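Local coordinates for protein aromatic amino acid exporter YddG (Starkeya novella, PDB 5I20) that exports a broad range of amino acids, among them threonine, methionine, lysine and glutamate, across the bacterial inner membrane, at residues 61-66 against 174-179; 169-174 against 235-240. One frame throughout, in Å; residues are numbered along the deposited sequence.

Interaction 1: residues 61-66 against 174-179; sequences LRQPWP and ARVPTE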
loop_
_atom_site.group_PDB
_atom_site.type_symbol
_atom_site.label_atom_id
_atom_site.label_comp_id
_atom_site.label_asym_id
_atom_site.label_seq_id
_atom_site.Cartn_x
_atom_site.Cartn_y
_atom_site.Cartn_z
ATOM N N LEU A 61 23.809 2.057 -4.004
ATOM C CA LEU A 61 23.461 1.287 -2.814
ATOM C C LEU A 61 24.374 1.606 -1.633
ATOM O O LEU A 61 24.230 1.029 -0.554
ATOM C CB LEU A 61 23.498 -0.212 -3.117
ATOM C CG LEU A 61 22.449 -0.716 -4.113
ATOM C CD1 LEU A 61 22.547 -2.224 -4.274
ATOM C CD2 LEU A 61 21.046 -0.307 -3.680
ATOM N N ARG A 62 25.315 2.522 -1.840
ATOM C CA ARG A 62 26.151 3.007 -0.750
ATOM C C ARG A 62 25.411 4.104 0.009
ATOM O O ARG A 62 25.469 5.275 -0.365
ATOM C CB ARG A 62 27.490 3.526 -1.279
ATOM N N GLN A 63 24.709 3.715 1.070
ATOM C CA GLN A 63 23.897 4.649 1.846
ATOM C C GLN A 63 24.193 4.541 3.342
ATOM O O GLN A 63 24.611 3.484 3.820
ATOM C CB GLN A 63 22.406 4.394 1.592
ATOM C CG GLN A 63 21.977 4.556 0.146
ATOM C CD GLN A 63 22.012 6.000 -0.316
ATOM O OE1 GLN A 63 21.915 6.924 0.491
ATOM N NE2 GLN A 63 22.149 6.200 -1.621
ATOM N N PRO A 64 23.979 5.638 4.089
ATOM C CA PRO A 64 24.106 5.614 5.552
ATOM C C PRO A 64 23.067 4.696 6.195
ATOM O O PRO A 64 22.065 4.372 5.557
ATOM C CB PRO A 64 23.863 7.075 5.955
ATOM C CG PRO A 64 24.119 7.867 4.721
ATOM C CD PRO A 64 23.702 6.994 3.583
ATOM N N TRP A 65 23.296 4.295 7.443
ATOM C CA TRP A 65 22.376 3.389 8.129
ATOM C C TRP A 65 20.954 3.933 8.379
ATOM O O TRP A 65 20.016 3.138 8.446
ATOM C CB TRP A 65 22.984 2.928 9.463
ATOM C CG TRP A 65 23.152 4.002 10.494
ATOM C CD1 TRP A 65 24.270 4.750 10.725
ATOM C CD2 TRP A 65 22.174 4.438 11.448
ATOM N NE1 TRP A 65 24.046 5.630 11.756
ATOM C CE2 TRP A 65 22.768 5.459 12.216
ATOM C CE3 TRP A 65 20.853 4.070 11.719
ATOM C CZ2 TRP A 65 22.086 6.113 13.241
ATOM C CZ3 TRP A 65 20.177 4.721 12.737
ATOM C CH2 TRP A 65 20.795 5.731 13.485
ATOM N N PRO A 66 20.771 5.267 8.526
ATOM C CA PRO A 66 19.369 5.669 8.711
ATOM C C PRO A 66 18.506 5.419 7.476
ATOM O O PRO A 66 17.289 5.281 7.598
ATOM C CB PRO A 66 19.466 7.172 9.004
ATOM C CG PRO A 66 20.843 7.376 9.510
ATOM C CD PRO A 66 21.687 6.405 8.747
ATOM N N ALA A 174 14.468 12.643 0.536
ATOM C CA ALA A 174 14.223 13.024 -0.853
ATOM C C ALA A 174 15.500 13.021 -1.698
ATOM O O ALA A 174 15.438 12.850 -2.915
ATOM C CB ALA A 174 13.558 14.390 -0.913
ATOM N N ARG A 175 16.652 13.206 -1.060
ATOM C CA ARG A 175 17.922 13.172 -1.781
ATOM C C ARG A 175 18.281 11.751 -2.212
ATOM O O ARG A 175 19.041 11.558 -3.161
ATOM C CB ARG A 175 19.048 13.758 -0.925
ATOM N N VAL A 176 17.727 10.762 -1.512
ATOM C CA VAL A 176 18.018 9.361 -1.800
ATOM C C VAL A 176 17.345 8.897 -3.091
ATOM O O VAL A 176 16.128 9.012 -3.233
ATOM C CB VAL A 176 17.569 8.446 -0.643
ATOM C CG1 VAL A 176 17.848 6.992 -0.977
ATOM C CG2 VAL A 176 18.270 8.845 0.649
ATOM N N PRO A 177 18.144 8.371 -4.038
ATOM C CA PRO A 177 17.656 7.899 -5.341
ATOM C C PRO A 177 16.569 6.833 -5.223
ATOM O O PRO A 177 16.558 6.064 -4.265
ATOM C CB PRO A 177 18.914 7.318 -5.997
ATOM C CG PRO A 177 20.045 8.035 -5.343
ATOM C CD PRO A 177 19.609 8.249 -3.923
ATOM N N THR A 178 15.667 6.798 -6.199
ATOM C CA THR A 178 14.538 5.873 -6.187
ATOM C C THR A 178 14.992 4.419 -6.269
ATOM O O THR A 178 14.399 3.538 -5.646
ATOM C CB THR A 178 13.571 6.166 -7.352
ATOM O OG1 THR A 178 13.130 7.526 -7.275
ATOM C CG2 THR A 178 12.361 5.245 -7.298
ATOM N N GLU A 179 16.060 4.179 -7.023
ATOM C CA GLU A 179 16.567 2.825 -7.242
ATOM C C GLU A 179 17.032 2.148 -5.952
ATOM O O GLU A 179 17.237 0.936 -5.923
ATOM C CB GLU A 179 17.714 2.842 -8.261
ATOM C CG GLU A 179 18.325 4.214 -8.511
ATOM C CD GLU A 179 17.542 5.033 -9.524
ATOM O OE1 GLU A 179 17.035 4.448 -10.504
ATOM O OE2 GLU A 179 17.431 6.263 -9.334
#
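The carboxamide of Gln63 reaches over to Val176 CG2 and to Pro177 CD, meeting carbon with both of its polar atoms. YddG has the basket-shaped fold of the drug/metabolite transporter superfamily, built from inverted repeats around a central substrate cavity. Here a loop leading into helix 65-88, within the first EamA sequence range, meets the connection between helices 150-169 and 181-199, within the second. The meeting lies at the cytoplasmic side and illustrates how lightly two such connections can touch: about 121 Å² is buried in all, and the nearest CA atoms, of Gln63 and Val176, remain 8.4 Å apart.

The glutamine's own shape places its end. CG stands anti to the carbonyl carbon (chi1 -60°), and the chain bends at chi2 (-70°). OE1 consequently comes within 4.1 Å of Val176 CG2, the methyl group that is anti to the valine's carbonyl carbon, while NE2 approaches Pro177 CD at 4.0 Å. These are van der Waals contacts. NE2 has its polar partner in its own loop, donating a hydrogen bond to Val60 O, which would limit rotation of the amide about its last torsion.

Backbone groups on both sides have partners as well. Gln63 O takes a weak hydrogen bond from Trp68 NE1, just beyond the helix start that Pro64 marks as N-cap residue, and Val176 O accepts from Lys233 NZ. Further along the second loop, Thr178 packs on Tyr226, Asp229 and Ile230 of helix 224-234.

At the margin Leu61 starts out pointing away from the other segment, yet its side chain brings its end nearer, and CD2 stops 4.6 Å from Glu179 O.

Interaction 2: residues 169-174 against 235-240; sequences ASRRFA and GDVRLL. With SO4 (sulfate ion), chain K.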
loop_
_atom_site.group_PDB
_atom_site.type_symbol
_atom_site.label_atom_id
_atom_site.label_comp_id
_atom_site.label_asym_id
_atom_site.label_seq_id
_atom_site.Cartn_x
_atom_site.Cartn_y
_atom_site.Cartn_z
ATOM N N ALA A 169 7.832 9.783 5.910
ATOM C CA ALA A 169 9.248 10.004 6.200
ATOM C C ALA A 169 10.123 9.857 4.956
ATOM O O ALA A 169 11.297 10.232 4.970
ATOM C CB ALA A 169 9.726 9.052 7.286
ATOM N N SER A 170 9.554 9.312 3.885
ATOM C CA SER A 170 10.286 9.178 2.629
ATOM C C SER A 170 10.664 10.543 2.059
ATOM O O SER A 170 11.691 10.672 1.389
ATOM C CB SER A 170 9.470 8.386 1.606
ATOM O OG SER A 170 9.323 7.037 2.013
ATOM N N ARG A 171 9.849 11.561 2.326
ATOM C CA ARG A 171 10.156 12.905 1.841
ATOM C C ARG A 171 11.419 13.451 2.504
ATOM O O ARG A 171 12.153 14.235 1.905
ATOM C CB ARG A 171 8.982 13.859 2.072
ATOM C CG ARG A 171 9.278 15.292 1.654
ATOM C CD ARG A 171 8.026 16.036 1.239
ATOM N NE ARG A 171 7.461 15.492 0.011
ATOM C CZ ARG A 171 7.007 16.232 -0.994
ATOM N NH1 ARG A 171 7.054 17.557 -0.920
ATOM N NH2 ARG A 171 6.507 15.648 -2.073
ATOM N N ARG A 172 11.676 13.023 3.735
ATOM C CA ARG A 172 12.885 13.423 4.448
ATOM C C ARG A 172 14.130 12.907 3.729
ATOM O O ARG A 172 15.174 13.561 3.719
ATOM C CB ARG A 172 12.841 12.916 5.896
ATOM C CG ARG A 172 14.164 12.984 6.645
ATOM C CD ARG A 172 13.962 12.772 8.141
ATOM N NE ARG A 172 14.102 14.019 8.889
ATOM C CZ ARG A 172 13.867 14.144 10.192
ATOM N NH1 ARG A 172 13.470 13.095 10.903
ATOM N NH2 ARG A 172 14.025 15.319 10.786
ATOM N N PHE A 173 14.003 11.737 3.112
ATOM C CA PHE A 173 15.093 11.144 2.346
ATOM C C PHE A 173 14.952 11.447 0.858
ATOM O O PHE A 173 15.281 10.612 0.019
ATOM C CB PHE A 173 15.142 9.629 2.564
ATOM C CG PHE A 173 15.324 9.227 3.998
ATOM C CD1 PHE A 173 16.588 9.186 4.565
ATOM C CD2 PHE A 173 14.232 8.889 4.780
ATOM C CE1 PHE A 173 16.758 8.817 5.887
ATOM C CE2 PHE A 173 14.395 8.520 6.102
ATOM C CZ PHE A 173 15.658 8.482 6.656
ATOM N N ALA A 174 14.468 12.643 0.536
ATOM C CA ALA A 174 14.223 13.024 -0.853
ATOM C C ALA A 174 15.500 13.021 -1.698
ATOM O O ALA A 174 15.438 12.850 -2.915
ATOM C CB ALA A 174 13.558 14.390 -0.913
ATOM N N GLY A 235 6.006 14.554 -5.007
ATOM C CA GLY A 235 4.606 14.809 -5.284
ATOM C C GLY A 235 3.865 15.403 -4.104
ATOM O O GLY A 235 4.471 15.864 -3.139
ATOM N N ASP A 236 2.540 15.387 -4.190
ATOM C CA ASP A 236 1.690 15.916 -3.133
ATOM C C ASP A 236 1.285 14.797 -2.177
ATOM O O ASP A 236 0.363 14.029 -2.458
ATOM C CB ASP A 236 0.454 16.588 -3.736
ATOM C CG ASP A 236 -0.265 17.483 -2.751
ATOM O OD1 ASP A 236 -0.202 17.215 -1.535
ATOM O OD2 ASP A 236 -0.898 18.463 -3.194
ATOM N N VAL A 237 1.977 14.723 -1.044
ATOM C CA VAL A 237 1.766 13.668 -0.057
ATOM C C VAL A 237 0.351 13.646 0.527
ATOM O O VAL A 237 -0.245 12.577 0.681
ATOM C CB VAL A 237 2.773 13.793 1.108
ATOM C CG1 VAL A 237 2.499 12.739 2.175
ATOM C CG2 VAL A 237 4.195 13.671 0.593
ATOM N N ARG A 238 -0.195 14.812 0.859
ATOM C CA ARG A 238 -1.507 14.832 1.496
ATOM C C ARG A 238 -2.585 14.439 0.491
ATOM O O ARG A 238 -3.606 13.863 0.861
ATOM C CB ARG A 238 -1.809 16.202 2.124
ATOM C CG ARG A 238 -1.816 17.388 1.175
ATOM C CD ARG A 238 -0.618 18.292 1.422
ATOM N NE ARG A 238 -0.980 19.705 1.416
ATOM C CZ ARG A 238 -0.988 20.477 0.333
ATOM N NH1 ARG A 238 -0.655 19.977 -0.848
ATOM N NH2 ARG A 238 -1.331 21.754 0.430
ATOM N N LEU A 239 -2.340 14.726 -0.781
ATOM C CA LEU A 239 -3.275 14.350 -1.831
ATOM C C LEU A 239 -3.195 12.857 -2.142
ATOM O O LEU A 239 -4.222 12.201 -2.331
ATOM C CB LEU A 239 -3.016 15.170 -3.097
ATOM C CG LEU A 239 -4.033 14.993 -4.225
ATOM C CD1 LEU A 239 -5.447 15.184 -3.701
ATOM C CD2 LEU A 239 -3.744 15.970 -5.353
ATOM N N LEU A 240 -1.978 12.322 -2.194
ATOM C CA LEU A 240 -1.787 10.897 -2.450
ATOM C C LEU A 240 -2.352 10.062 -1.303
ATOM O O LEU A 240 -2.779 8.924 -1.503
ATOM C CB LEU A 240 -0.304 10.577 -2.674
ATOM C CG LEU A 240 0.270 11.019 -4.025
ATOM C CD1 LEU A 240 1.789 10.942 -4.028
ATOM C CD2 LEU A 240 -0.310 10.176 -5.157
HETATM S S SO4 K . -1.042 24.321 -1.842
HETATM O O1 SO4 K . -0.901 25.669 -2.383
HETATM O O2 SO4 K . -0.933 24.367 -0.388
HETATM O O3 SO4 K . -2.346 23.784 -2.219
HETATM O O4 SO4 K . 0.012 23.466 -2.378
#
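Arg171 reaches across to Val237 and Gly235, its chain, straight at first and bent at chi3, running alongside the valine side chain, which points the other way. The close-packed side of the contact lies here. With CG anti to the backbone N (chi1 177°), the arginine carries NE to 3.8 Å from Val237 CG2, and Gly235 CA sits at the edge of the guanidinium, in its plane. NE itself is hydrogen-bonded to Met232 O, and Met232 also packs against Val237. The modelled approach of the guanidinium to the glycine carbonyl is too short to be trusted.

Arg171 opens a type I turn following helix 150-169, whereas Asp236 is the N-cap of helix 237-243, one of the membrane helices of this transporter fold; its OD1 accepts a weak capping bond from Leu239 N.

Within 235-240 ionic contacts take over. Arg238 NH1 donates to Asp236 OD1 at 2.9 Å, on the syn side but tilted out of the carboxylate plane, and NH2 donates to Arg116 O. A leucine in place of Arg238 would probably leave Asp236 without this salt bridge and Arg116 O without this donor. On the loose side, NH2 makes a weak, bent bond (124°) to O2 of a sulfate, probably from the crystallisation liquor and also bound by Arg118.

How the interactions relate
Nearly equal buried areas conceal different settings. Interaction 1 is a surface contact between two cytoplasmic connections, whereas interaction 2 is a buried one that brings the turn after helix 150-169 to the start of helix 237-243. The first depends on a neutral amide against aliphatic carbon; the second sets a charged side chain beside a valine, with a salt bridge at the neighbouring helix cap. They share Ala174, and their segments alternate along the chain. Their centres lie about 15 Å apart, and they touch where Pro66 O packs at 3.7 Å from Phe173 CZ. Helix 224-234 serves both, through Lys233 in interaction 1 and Met232 in interaction 2.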